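PDB 1WMY: lectin CEL-I, N-acetyl-D-galactosamine-specific C-type from Cucumaria echinata, which binds N-acetyl-D-galactosamine at a calcium site of its C-type lectin domain. Local coordinates for residues L75-N80 with A108-Q113. Sequence-based numbering, arbitrary orientation.
Sequences LYDKYN and AEDYGQ. With CA (calcium ion), chain C; CA (calcium ion), chain D; CA (calcium ion), chain E.
Y76 and Y111 face each other as an antiparallel non-hydrogen-bonded pair, flanked by two backbone hydrogen bonds: G112 N to L75 O (2.8 Å) and D77 N to D110 O (3.0 Å). On the face carrying both tyrosines, Y76 CB packs 4.1 Å from Y111 CD2, and K78 reaches past with its CD 3.6 Å from Y111 OH before its amine pairs with E25. Beyond the strands the two segments are joined by calcium. D77, its carboxylate swung toward D110 by a chi1 of 77°, grips one ion with both oxygens, OD1 at 2.5 Å; G82 is a further partner. D110 comes in across it, the carboxylate planes 89° apart, and gives OD2 to the same ion at 2.3 Å. The calcium ions probably offset the negative charge, allowing D77 OD1 and D110 OD2 to lie 2.9 Å apart. E109 O, E81 and N104 also bind this ion. D110 OD2 bridges to a second calcium ion, which D110 OD1 also binds; a water on that ion donates to D77 O. E109 OE1 binds a third, shared with Q101, D103, N123 and D124, and its carboxylate also meets W105. E109 thus links the D77 site to the sugar-binding calcium characteristic of C-type lectins.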
loop_
_atom_site.group_PDB
_atom_site.type_symbol
_atom_site.label_atom_id
_atom_site.label_comp_id
_atom_site.label_asym_id
_atom_site.label_seq_id
_atom_site.Cartn_x
_atom_site.Cartn_y
_atom_site.Cartn_z
ATOM N N LEU A 75 -21.869 -0.745 -4.813
ATOM C CA LEU A 75 -22.938 -1.735 -4.884
ATOM C C LEU A 75 -23.754 -1.411 -6.077
ATOM O O LEU A 75 -24.057 -0.236 -6.345
ATOM C CB LEU A 75 -23.814 -1.687 -3.621
ATOM C CG LEU A 75 -24.710 -2.876 -3.313
ATOM C CD1 LEU A 75 -23.939 -4.034 -2.783
ATOM C CD2 LEU A 75 -25.707 -2.515 -2.210
ATOM N N TYR A 76 -24.056 -2.430 -6.857
ATOM C CA TYR A 76 -24.831 -2.245 -8.120
ATOM C C TYR A 76 -25.529 -3.527 -8.580
ATOM O O TYR A 76 -25.033 -4.644 -8.332
ATOM C CB TYR A 76 -23.966 -1.614 -9.220
ATOM C CG TYR A 76 -22.916 -2.473 -10.020
ATOM C CD1 TYR A 76 -21.949 -3.272 -9.334
ATOM C CD2 TYR A 76 -22.877 -2.432 -11.349
ATOM C CE1 TYR A 76 -21.008 -4.044 -10.012
ATOM C CE2 TYR A 76 -21.926 -3.189 -12.095
ATOM C CZ TYR A 76 -20.994 -3.977 -11.416
ATOM O OH TYR A 76 -20.133 -4.742 -12.174
ATOM N N ASP A 77 -26.616 -3.369 -9.326
ATOM C CA ASP A 77 -27.345 -4.512 -9.860
ATOM C C ASP A 77 -27.679 -4.366 -11.369
ATOM O O ASP A 77 -28.761 -4.798 -11.840
ATOM C CB ASP A 77 -28.597 -4.774 -9.044
ATOM C CG ASP A 77 -29.716 -3.795 -9.351
ATOM O OD1 ASP A 77 -29.468 -2.643 -9.757
ATOM O OD2 ASP A 77 -30.912 -4.083 -9.160
ATOM N N LYS A 78 -26.742 -3.793 -12.081
ATOM C CA LYS A 78 -26.793 -3.696 -13.516
ATOM C C LYS A 78 -26.910 -5.045 -14.212
ATOM O O LYS A 78 -27.668 -5.171 -15.198
ATOM C CB LYS A 78 -25.536 -2.892 -13.975
ATOM C CG LYS A 78 -25.408 -2.516 -15.416
ATOM C CD LYS A 78 -24.612 -1.152 -15.635
ATOM C CE LYS A 78 -23.151 -1.223 -15.057
ATOM N NZ LYS A 78 -22.210 -0.011 -15.312
ATOM N N TYR A 79 -26.081 -6.013 -13.832
ATOM C CA TYR A 79 -26.092 -7.333 -14.519
ATOM C C TYR A 79 -27.279 -8.196 -14.197
ATOM O O TYR A 79 -27.807 -8.912 -15.074
ATOM C CB TYR A 79 -24.762 -8.099 -14.250
ATOM C CG TYR A 79 -23.643 -7.468 -15.054
ATOM C CD1 TYR A 79 -22.856 -6.448 -14.496
ATOM C CD2 TYR A 79 -23.471 -7.779 -16.416
ATOM C CE1 TYR A 79 -21.869 -5.805 -15.243
ATOM C CE2 TYR A 79 -22.465 -7.136 -17.199
ATOM C CZ TYR A 79 -21.696 -6.137 -16.596
ATOM O OH TYR A 79 -20.724 -5.516 -17.316
ATOM N N ASN A 80 -27.681 -8.150 -12.948
ATOM C CA ASN A 80 -28.763 -8.962 -12.448
ATOM C C ASN A 80 -29.641 -8.093 -11.538
ATOM O O ASN A 80 -29.382 -7.952 -10.365
ATOM C CB ASN A 80 -28.179 -10.138 -11.679
ATOM C CG ASN A 80 -27.544 -11.181 -12.580
ATOM O OD1 ASN A 80 -28.216 -12.099 -13.051
ATOM N ND2 ASN A 80 -26.273 -10.984 -12.909
ATOM N N ALA A 108 -35.207 2.139 -13.101
ATOM C CA ALA A 108 -33.966 2.723 -13.512
ATOM C C ALA A 108 -32.941 3.061 -12.437
ATOM O O ALA A 108 -32.186 4.024 -12.638
ATOM C CB ALA A 108 -34.229 4.034 -14.343
ATOM N N GLU A 109 -32.911 2.326 -11.341
ATOM C CA GLU A 109 -31.940 2.538 -10.295
ATOM C C GLU A 109 -31.090 1.305 -10.011
ATOM O O GLU A 109 -31.553 0.353 -9.380
ATOM C CB GLU A 109 -32.654 2.985 -8.997
ATOM C CG GLU A 109 -33.494 4.271 -9.188
ATOM C CD GLU A 109 -33.969 4.852 -7.851
ATOM O OE1 GLU A 109 -34.374 4.070 -6.960
ATOM O OE2 GLU A 109 -33.869 6.095 -7.648
ATOM N N ASP A 110 -29.822 1.340 -10.461
ATOM C CA ASP A 110 -28.963 0.193 -10.292
ATOM C C ASP A 110 -27.742 0.445 -9.382
ATOM O O ASP A 110 -26.816 -0.331 -9.378
ATOM C CB ASP A 110 -28.559 -0.364 -11.665
ATOM C CG ASP A 110 -29.745 -0.968 -12.411
ATOM O OD1 ASP A 110 -29.563 -1.310 -13.557
ATOM O OD2 ASP A 110 -30.882 -1.211 -11.874
ATOM N N TYR A 111 -27.732 1.548 -8.658
ATOM C CA TYR A 111 -26.477 2.010 -8.087
ATOM C C TYR A 111 -26.682 2.424 -6.643
ATOM O O TYR A 111 -27.519 3.277 -6.325
ATOM C CB TYR A 111 -25.928 3.199 -8.841
ATOM C CG TYR A 111 -25.766 2.954 -10.320
ATOM C CD1 TYR A 111 -26.500 3.660 -11.236
ATOM C CD2 TYR A 111 -24.847 2.031 -10.769
ATOM C CE1 TYR A 111 -26.341 3.426 -12.586
ATOM C CE2 TYR A 111 -24.677 1.734 -12.065
ATOM C CZ TYR A 111 -25.391 2.453 -13.010
ATOM O OH TYR A 111 -25.187 2.185 -14.360
ATOM N N GLY A 112 -25.875 1.835 -5.782
ATOM C CA GLY A 112 -26.021 2.019 -4.337
ATOM C C GLY A 112 -25.306 3.228 -3.749
ATOM O O GLY A 112 -24.239 3.618 -4.234
ATOM N N GLN A 113 -25.871 3.794 -2.669
ATOM C CA GLN A 113 -25.316 4.995 -2.013
ATOM C C GLN A 113 -25.804 5.031 -0.579
ATOM O O GLN A 113 -26.901 4.503 -0.287
ATOM C CB GLN A 113 -25.775 6.241 -2.759
ATOM C CG GLN A 113 -27.307 6.404 -2.774
ATOM C CD GLN A 113 -27.843 7.601 -3.563
ATOM O OE1 GLN A 113 -29.011 7.932 -3.378
ATOM N NE2 GLN A 113 -27.020 8.243 -4.444
HETATM CA CA CA C . -31.886 -1.970 -9.944
HETATM CA CA CA D . -34.325 4.052 -4.604
HETATM CA CA CA E . -31.686 -2.508 -13.755
HETATM O O HOH W 1 -30.486 -4.423 -13.845
HETATM O O HOH W 2 -32.847 -1.763 -7.643
HETATM O O HOH W 3 -33.154 -0.711 -13.603
HETATM O O HOH W 4 -31.281 -2.326 -16.115
#